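Local structure of oxidoreductase, iron/ascorbate family (Shewanella oneidensis, 3ON7) at residues D8-D13 against L30-I35; L183-E188 against N209-I214. The protein probably uses iron(II), 2-oxoglutarate and dioxygen to make ethene, and to oxidise L-arginine, releasing guanidine and succinate. All coordinates share one frame; numbering follows the deposited sequence.

Interaction 1 of 2, residues D8-D13 against L30-I35; sequences DYRAAD and LSNHPI
The parallel edge of the main sheet, where strands 6-8 and 27-31 lie side by side, joined through helix 14-25 in a beta-alpha-beta crossover, ends in this contact between Asp8-Arg10 and Leu30-Pro34. Asp8 pairs with Ser31 as a parallel bridge, and the chain leaves the strand in a type I turn from Asp8 to Ala11, within which Tyr9 N donates to Ser31 O at 2.9 Å. With CG anti to the backbone N (chi1 175°), the Tyr9 side chain reaches along the second segment toward Pro34. There Pro34 CD lies over the centre of one ring face in a CH-pi contact, 3.8 Å from the centroid, and Pro34 CG comes within 3.5 Å of Tyr9 CZ. Leu30 CD1 sits at the ring edge, near its plane. The phenol hydroxyl is hydrogen-bonded to Glu119 of helix 103-126, whose Leu116 also touches the Tyr9 side chain, so the tyrosine links the sheet edge to the long helix. On the outer side, Arg10 folds back through a bend at chi3 (-57°) and grips the Asp8 carboxylate side-on, both bonds in the guanidinium plane and on syn lone pairs. The two bonds fix the turn of the guanidinium, and the Asn32 amide stacks over one of its faces, the planes 8° apart. Asp8 OD1 takes two donors: its syn lone pair accepts Arg10 NE at 3.0 Å, while its anti lone pair closes an Asx turn with Arg10 N at 2.8 Å.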
ATOM      1  N   ASP B   8     -34.753 -15.492  20.004  1.00 25.04           N
ATOM      2  CA  ASP B   8     -35.274 -14.251  20.589  1.00 25.61           C
ATOM      3  C   ASP B   8     -34.354 -13.753  21.697  1.00 25.02           C
ATOM      4  O   ASP B   8     -34.157 -14.424  22.699  1.00 26.88           O
ATOM      5  CB  ASP B   8     -36.673 -14.492  21.147  1.00 27.17           C
ATOM      6  CG  ASP B   8     -37.411 -13.220  21.457  1.00 26.90           C
ATOM      7  OD1 ASP B   8     -36.872 -12.366  22.178  1.00 31.11           O
ATOM      8  OD2 ASP B   8     -38.562 -13.098  21.011  1.00 29.61           O
ATOM      9  N   TYR B   9     -33.802 -12.564  21.496  1.00 25.91           N
ATOM     10  CA  TYR B   9     -32.848 -11.944  22.413  1.00 25.73           C
ATOM     11  C   TYR B   9     -33.429 -11.871  23.802  1.00 28.13           C
ATOM     12  O   TYR B   9     -32.706 -11.987  24.780  1.00 29.18           O
ATOM     13  CB  TYR B   9     -32.530 -10.533  21.917  1.00 24.03           C
ATOM     14  CG  TYR B   9     -31.649  -9.698  22.820  1.00 27.58           C
ATOM     15  CD1 TYR B   9     -30.256  -9.810  22.764  1.00 26.49           C
ATOM     16  CD2 TYR B   9     -32.198  -8.767  23.709  1.00 27.44           C
ATOM     17  CE1 TYR B   9     -29.447  -9.028  23.570  1.00 24.76           C
ATOM     18  CE2 TYR B   9     -31.382  -7.996  24.538  1.00 29.25           C
ATOM     19  CZ  TYR B   9     -30.006  -8.132  24.446  1.00 26.05           C
ATOM     20  OH  TYR B   9     -29.181  -7.385  25.244  1.00 27.04           O
ATOM     21  N   ARG B  10     -34.741 -11.675  23.882  1.00 29.96           N
ATOM     22  CA  ARG B  10     -35.402 -11.457  25.163  1.00 32.24           C
ATOM     23  C   ARG B  10     -35.486 -12.711  26.022  1.00 32.33           C
ATOM     24  O   ARG B  10     -35.569 -12.592  27.243  1.00 33.72           O
ATOM     25  CB  ARG B  10     -36.805 -10.871  24.963  1.00 32.00           C
ATOM     26  CG  ARG B  10     -36.815  -9.505  24.278  1.00 32.30           C
ATOM     27  CD  ARG B  10     -38.200  -9.126  23.805  1.00 35.90           C
ATOM     28  NE  ARG B  10     -38.752 -10.128  22.896  1.00 37.84           N
ATOM     29  CZ  ARG B  10     -39.958 -10.067  22.343  1.00 37.94           C
ATOM     30  NH1 ARG B  10     -40.763  -9.047  22.593  1.00 36.07           N
ATOM     31  NH2 ARG B  10     -40.358 -11.036  21.529  1.00 37.40           N
ATOM     32  N   ALA B  11     -35.460 -13.897  25.407  1.00 31.89           N
ATOM     33  CA  ALA B  11     -35.567 -15.146  26.173  1.00 33.16           C
ATOM     34  C   ALA B  11     -34.410 -15.319  27.171  1.00 33.78           C
ATOM     35  O   ALA B  11     -33.287 -14.858  26.933  1.00 32.73           O
ATOM     36  CB  ALA B  11     -35.635 -16.316  25.244  1.00 32.75           C
ATOM     37  N   ALA B  12     -34.698 -15.966  28.299  1.00 36.74           N
ATOM     38  CA  ALA B  12     -33.708 -16.143  29.383  1.00 37.70           C
ATOM     39  C   ALA B  12     -32.526 -17.010  28.961  1.00 38.65           C
ATOM     40  O   ALA B  12     -31.372 -16.742  29.344  1.00 40.19           O
ATOM     41  CB  ALA B  12     -34.369 -16.752  30.594  1.00 40.24           C
ATOM     42  N   ASP B  13     -32.812 -18.046  28.167  1.00 38.07           N
ATOM     43  CA  ASP B  13     -31.762 -18.941  27.664  1.00 36.62           C
ATOM     44  C   ASP B  13     -31.144 -18.476  26.341  1.00 33.74           C
ATOM     45  O   ASP B  13     -30.475 -19.247  25.672  1.00 32.99           O
ATOM     46  CB  ASP B  13     -32.275 -20.398  27.552  1.00 38.45           C
ATOM     47  CG  ASP B  13     -33.461 -20.566  26.574  1.00 41.32           C
ATOM     48  OD1 ASP B  13     -34.065 -19.563  26.122  1.00 45.25           O
ATOM     49  OD2 ASP B  13     -33.819 -21.734  26.287  1.00 44.79           O
ATOM     50  N   LEU B  30     -30.404 -13.268  15.805  1.00 20.96           N
ATOM     51  CA  LEU B  30     -31.113 -12.708  16.951  1.00 21.34           C
ATOM     52  C   LEU B  30     -32.316 -11.881  16.530  1.00 22.58           C
ATOM     53  O   LEU B  30     -32.179 -10.985  15.697  1.00 22.26           O
ATOM     54  CB  LEU B  30     -30.191 -11.820  17.784  1.00 20.66           C
ATOM     55  CG  LEU B  30     -29.152 -12.496  18.669  1.00 23.97           C
ATOM     56  CD1 LEU B  30     -28.286 -11.423  19.321  1.00 25.87           C
ATOM     57  CD2 LEU B  30     -29.798 -13.381  19.698  1.00 23.29           C
ATOM     58  N   SER B  31     -33.479 -12.156  17.129  1.00 22.60           N
ATOM     59  CA  SER B  31     -34.647 -11.268  16.992  1.00 23.87           C
ATOM     60  C   SER B  31     -34.857 -10.425  18.252  1.00 23.88           C
ATOM     61  O   SER B  31     -34.279 -10.715  19.311  1.00 23.14           O
ATOM     62  CB  SER B  31     -35.908 -12.062  16.680  1.00 24.89           C
ATOM     63  OG  SER B  31     -36.533 -12.497  17.862  1.00 27.29           O
ATOM     64  N   ASN B  32     -35.665  -9.374  18.118  1.00 24.25           N
ATOM     65  CA  ASN B  32     -36.009  -8.498  19.238  1.00 27.00           C
ATOM     66  C   ASN B  32     -34.790  -8.017  20.015  1.00 27.26           C
ATOM     67  O   ASN B  32     -34.770  -8.078  21.237  1.00 27.91           O
ATOM     68  CB  ASN B  32     -36.957  -9.235  20.175  1.00 28.82           C
ATOM     69  CG  ASN B  32     -38.259  -9.572  19.505  1.00 33.31           C
ATOM     70  OD1 ASN B  32     -38.416 -10.651  18.948  1.00 36.52           O
ATOM     71  ND2 ASN B  32     -39.189  -8.630  19.518  1.00 29.08           N
ATOM     72  N   HIS B  33     -33.768  -7.585  19.288  1.00 26.81           N
ATOM     73  CA  HIS B  33     -32.531  -7.059  19.878  1.00 26.59           C
ATOM     74  C   HIS B  33     -32.732  -5.613  20.333  1.00 28.57           C
ATOM     75  O   HIS B  33     -33.751  -4.999  20.006  1.00 29.01           O
ATOM     76  CB  HIS B  33     -31.368  -7.153  18.864  1.00 26.50           C
ATOM     77  CG  HIS B  33     -31.666  -6.516  17.548  1.00 25.03           C
ATOM     78  ND1 HIS B  33     -31.496  -5.168  17.317  1.00 24.94           N
ATOM     79  CD2 HIS B  33     -32.167  -7.036  16.400  1.00 25.34           C
ATOM     80  CE1 HIS B  33     -31.877  -4.886  16.081  1.00 24.99           C
ATOM     81  NE2 HIS B  33     -32.287  -6.001  15.503  1.00 22.07           N
ATOM     82  N   PRO B  34     -31.765  -5.062  21.087  1.00 29.10           N
ATOM     83  CA  PRO B  34     -31.927  -3.726  21.648  1.00 31.94           C
ATOM     84  C   PRO B  34     -31.695  -2.541  20.730  1.00 30.54           C
ATOM     85  O   PRO B  34     -31.805  -1.418  21.185  1.00 31.94           O
ATOM     86  CB  PRO B  34     -30.868  -3.670  22.772  1.00 32.22           C
ATOM     87  CG  PRO B  34     -30.273  -4.996  22.853  1.00 33.67           C
ATOM     88  CD  PRO B  34     -30.536  -5.699  21.576  1.00 30.92           C
ATOM     89  N   ILE B  35     -31.351  -2.757  19.470  1.00 31.07           N
ATOM     90  CA  ILE B  35     -31.094  -1.631  18.595  1.00 30.30           C
ATOM     91  C   ILE B  35     -32.404  -1.118  17.999  1.00 31.56           C
ATOM     92  O   ILE B  35     -33.129  -1.837  17.290  1.00 30.98           O
ATOM     93  CB  ILE B  35     -30.085  -1.962  17.512  1.00 28.01           C
ATOM     94  CG1 ILE B  35     -28.716  -2.280  18.138  1.00 30.07           C
ATOM     95  CG2 ILE B  35     -29.939  -0.802  16.577  1.00 27.15           C
ATOM     96  CD1 ILE B  35     -27.588  -2.382  17.128  1.00 22.66           C
TER

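Interaction 2 of 2, residues L183-E188 against N209-I214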
ATOM      1  N   LEU B 183     -24.987  -8.013  11.189  1.00 19.43           N
ATOM      2  CA  LEU B 183     -25.794  -7.536  10.037  1.00 19.03           C
ATOM      3  C   LEU B 183     -27.315  -7.582  10.263  1.00 18.64           C
ATOM      4  O   LEU B 183     -27.886  -8.666  10.315  1.00 17.79           O
ATOM      5  CB  LEU B 183     -25.439  -8.351   8.791  1.00 18.84           C
ATOM      6  CG  LEU B 183     -26.310  -8.167   7.536  1.00 23.02           C
ATOM      7  CD1 LEU B 183     -26.019  -6.856   6.846  1.00 15.75           C
ATOM      8  CD2 LEU B 183     -26.095  -9.315   6.565  1.00 23.29           C
ATOM      9  N   PRO B 184     -27.978  -6.405  10.338  1.00 19.00           N
ATOM     10  CA  PRO B 184     -29.421  -6.385  10.339  1.00 20.31           C
ATOM     11  C   PRO B 184     -29.952  -6.839   8.997  1.00 21.76           C
ATOM     12  O   PRO B 184     -29.349  -6.543   7.963  1.00 20.42           O
ATOM     13  CB  PRO B 184     -29.763  -4.906  10.531  1.00 22.18           C
ATOM     14  CG  PRO B 184     -28.510  -4.222  10.833  1.00 20.75           C
ATOM     15  CD  PRO B 184     -27.432  -5.040  10.278  1.00 19.11           C
ATOM     16  N   THR B 185     -31.072  -7.546   9.010  1.00 22.29           N
ATOM     17  CA  THR B 185     -31.703  -7.970   7.771  1.00 25.51           C
ATOM     18  C   THR B 185     -32.999  -7.178   7.528  1.00 27.75           C
ATOM     19  O   THR B 185     -33.470  -6.481   8.433  1.00 27.67           O
ATOM     20  CB  THR B 185     -32.015  -9.434   7.820  1.00 24.77           C
ATOM     21  OG1 THR B 185     -32.911  -9.676   8.903  1.00 27.90           O
ATOM     22  CG2 THR B 185     -30.751 -10.230   8.009  1.00 27.67           C
ATOM     23  N   ALA B 186     -33.565  -7.299   6.319  1.00 28.85           N
ATOM     24  CA  ALA B 186     -34.765  -6.521   5.920  1.00 30.47           C
ATOM     25  C   ALA B 186     -35.706  -7.285   4.987  1.00 31.55           C
ATOM     26  O   ALA B 186     -36.173  -6.746   3.971  1.00 31.09           O
ATOM     27  CB  ALA B 186     -34.350  -5.186   5.279  1.00 29.48           C
ATOM     28  N   ASN B 187     -35.982  -8.536   5.349  1.00 32.83           N
ATOM     29  CA  ASN B 187     -36.957  -9.395   4.670  1.00 34.93           C
ATOM     30  C   ASN B 187     -36.684  -9.651   3.188  1.00 34.09           C
ATOM     31  O   ASN B 187     -37.593  -9.780   2.387  1.00 33.77           O
ATOM     32  CB  ASN B 187     -38.373  -8.849   4.897  1.00 37.38           C
ATOM     33  CG  ASN B 187     -39.453  -9.921   4.769  1.00 39.84           C
ATOM     34  OD1 ASN B 187     -39.290 -11.050   5.226  1.00 42.80           O
ATOM     35  ND2 ASN B 187     -40.562  -9.558   4.146  1.00 40.66           N
ATOM     36  N   GLU B 188     -35.409  -9.739   2.844  1.00 35.61           N
ATOM     37  CA  GLU B 188     -34.974 -10.082   1.491  1.00 35.90           C
ATOM     38  C   GLU B 188     -34.264 -11.427   1.571  1.00 34.83           C
ATOM     39  O   GLU B 188     -33.099 -11.491   1.957  1.00 33.49           O
ATOM     40  CB  GLU B 188     -34.013  -9.007   0.964  1.00 36.78           C
ATOM     41  CG  GLU B 188     -34.622  -7.599   0.873  1.00 37.72           C
ATOM     42  CD  GLU B 188     -33.673  -6.480   1.321  1.00 43.95           C
ATOM     43  OE1 GLU B 188     -32.725  -6.742   2.110  1.00 38.30           O
ATOM     44  OE2 GLU B 188     -33.903  -5.320   0.896  1.00 42.48           O
ATOM     45  N   ASN B 209     -34.450  -8.881  12.524  1.00 25.50           N
ATOM     46  CA  ASN B 209     -33.409  -9.876  12.814  1.00 25.88           C
ATOM     47  C   ASN B 209     -32.045  -9.252  12.669  1.00 25.17           C
ATOM     48  O   ASN B 209     -31.844  -8.313  11.892  1.00 23.37           O
ATOM     49  CB  ASN B 209     -33.505 -11.140  11.938  1.00 24.54           C
ATOM     50  CG  ASN B 209     -34.589 -12.078  12.409  1.00 26.61           C
ATOM     51  OD1 ASN B 209     -35.309 -11.768  13.361  1.00 23.15           O
ATOM     52  ND2 ASN B 209     -34.710 -13.238  11.757  1.00 25.57           N
ATOM     53  N   ILE B 210     -31.104  -9.787  13.429  1.00 24.77           N
ATOM     54  CA  ILE B 210     -29.732  -9.375  13.288  1.00 24.72           C
ATOM     55  C   ILE B 210     -28.889 -10.654  13.238  1.00 22.99           C
ATOM     56  O   ILE B 210     -29.077 -11.562  14.046  1.00 21.21           O
ATOM     57  CB  ILE B 210     -29.369  -8.383  14.402  1.00 23.61           C
ATOM     58  CG1 ILE B 210     -28.231  -7.471  13.981  1.00 27.97           C
ATOM     59  CG2 ILE B 210     -29.037  -9.101  15.682  1.00 29.16           C
ATOM     60  CD1 ILE B 210     -28.146  -6.242  14.836  1.00 28.03           C
ATOM     61  N   ILE B 211     -28.018 -10.729  12.232  1.00 20.96           N
ATOM     62  CA  ILE B 211     -27.241 -11.940  11.925  1.00 20.66           C
ATOM     63  C   ILE B 211     -25.819 -11.699  12.348  1.00 18.13           C
ATOM     64  O   ILE B 211     -25.245 -10.654  12.033  1.00 19.74           O
ATOM     65  CB  ILE B 211     -27.255 -12.269  10.405  1.00 21.11           C
ATOM     66  CG1 ILE B 211     -28.646 -12.052   9.832  1.00 19.30           C
ATOM     67  CG2 ILE B 211     -26.762 -13.725  10.117  1.00 16.61           C
ATOM     68  CD1 ILE B 211     -29.770 -12.640  10.658  1.00 29.19           C
ATOM     69  N   ILE B 212     -25.262 -12.635  13.097  1.00 17.76           N
ATOM     70  CA  ILE B 212     -23.920 -12.494  13.622  1.00 17.09           C
ATOM     71  C   ILE B 212     -23.108 -13.705  13.240  1.00 19.21           C
ATOM     72  O   ILE B 212     -23.561 -14.839  13.414  1.00 21.01           O
ATOM     73  CB  ILE B 212     -23.939 -12.347  15.146  1.00 19.25           C
ATOM     74  CG1 ILE B 212     -24.710 -11.074  15.541  1.00 22.64           C
ATOM     75  CG2 ILE B 212     -22.519 -12.292  15.716  1.00 15.19           C
ATOM     76  CD1 ILE B 212     -26.095 -11.348  16.009  1.00 26.34           C
ATOM     77  N   ASN B 213     -21.896 -13.475  12.730  1.00 18.88           N
ATOM     78  CA  ASN B 213     -21.040 -14.578  12.348  1.00 18.03           C
ATOM     79  C   ASN B 213     -19.589 -14.434  12.823  1.00 17.99           C
ATOM     80  O   ASN B 213     -19.070 -13.328  12.973  1.00 19.55           O
ATOM     81  CB  ASN B 213     -21.153 -14.840  10.849  1.00 17.10           C
ATOM     82  CG  ASN B 213     -20.457 -13.789   9.998  1.00 21.38           C
ATOM     83  OD1 ASN B 213     -20.991 -12.699   9.735  1.00 18.58           O
ATOM     84  ND2 ASN B 213     -19.268 -14.130   9.518  1.00 14.83           N
ATOM     85  N   ILE B 214     -18.999 -15.581  13.144  1.00 18.80           N
ATOM     86  CA  ILE B 214     -17.589 -15.733  13.493  1.00 17.91           C
ATOM     87  C   ILE B 214     -16.753 -15.426  12.260  1.00 18.37           C
ATOM     88  O   ILE B 214     -17.131 -15.828  11.155  1.00 18.91           O
ATOM     89  CB  ILE B 214     -17.294 -17.205  13.856  1.00 18.60           C
ATOM     90  CG1 ILE B 214     -18.124 -17.656  15.056  1.00 17.59           C
ATOM     91  CG2 ILE B 214     -15.758 -17.458  14.104  1.00 18.72           C
ATOM     92  CD1 ILE B 214     -17.882 -16.878  16.364  1.00 14.52           C
TER
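Within the main sheet of the double-stranded beta-helix (jelly-roll) core, strands 180-184 and 210-214 run antiparallel and meet here at the end of the first and the start of the second. Leu183 and Ile211 form a hydrogen-bonded pair: Leu183 N donates to Ile211 O at 2.8 Å, in the carbonyl plane, and Ile211 N returns a bond to Leu183 O at 2.8 Å from 43° above that carbonyl's plane. Pro184 and Ile210 follow as a non-hydrogen-bonded pair, where proline's lack of an N-H costs no bond between these strands. Past this last bridge, where the first segment leaves the strand, Thr185 N still donates to Asn209 O at 3.1 Å. The Thr185 side-chain rotation (chi1 61°) directs CG2 at Ile211 CG1, a tight carbon pair at 3.3 Å, while OG1 passes 3.4 Å from Asn209 CB and bonds to Asp206 O. With an alanine in place of Thr185, Asp206 O would probably lose this partner and a gap would be likely to open beside Ile211 CG1. Asn209 ND2 in turn is held by Pro204 O. Asn213 ND2 bonds to Asp176, which with His174 and His231 is arranged as in the iron site of the family, apparently without metal here; the paired strands thus belong to the major sheet of the double-stranded beta-helix that frames this site in 2-oxoglutarate/iron(II) oxygenases.

How the interactions relate
From the N terminus, strand 6-8 leads into interaction 1, which closes a loop through helix 14-25, the helix bringing the chain back so that strand 27-31 can run parallel to strand 6-8. Only much later comes interaction 2, closing a loop that carries strands 191-194 and 200-202 of the smaller sheet and bringing strand 210-214 directly beside strand 180-184. The two contacts are thus in series, neither enclosing nor crossing the other, yet they meet in space because strand 27-31 lies beside strand 210-214. Leu30 O and Ile210 N, 2.8 Å apart, probably form a hydrogen bond, and His33 CD2 packs on Ile210 CB. Together the two interactions tie the N-terminal crossover to the jelly-roll core.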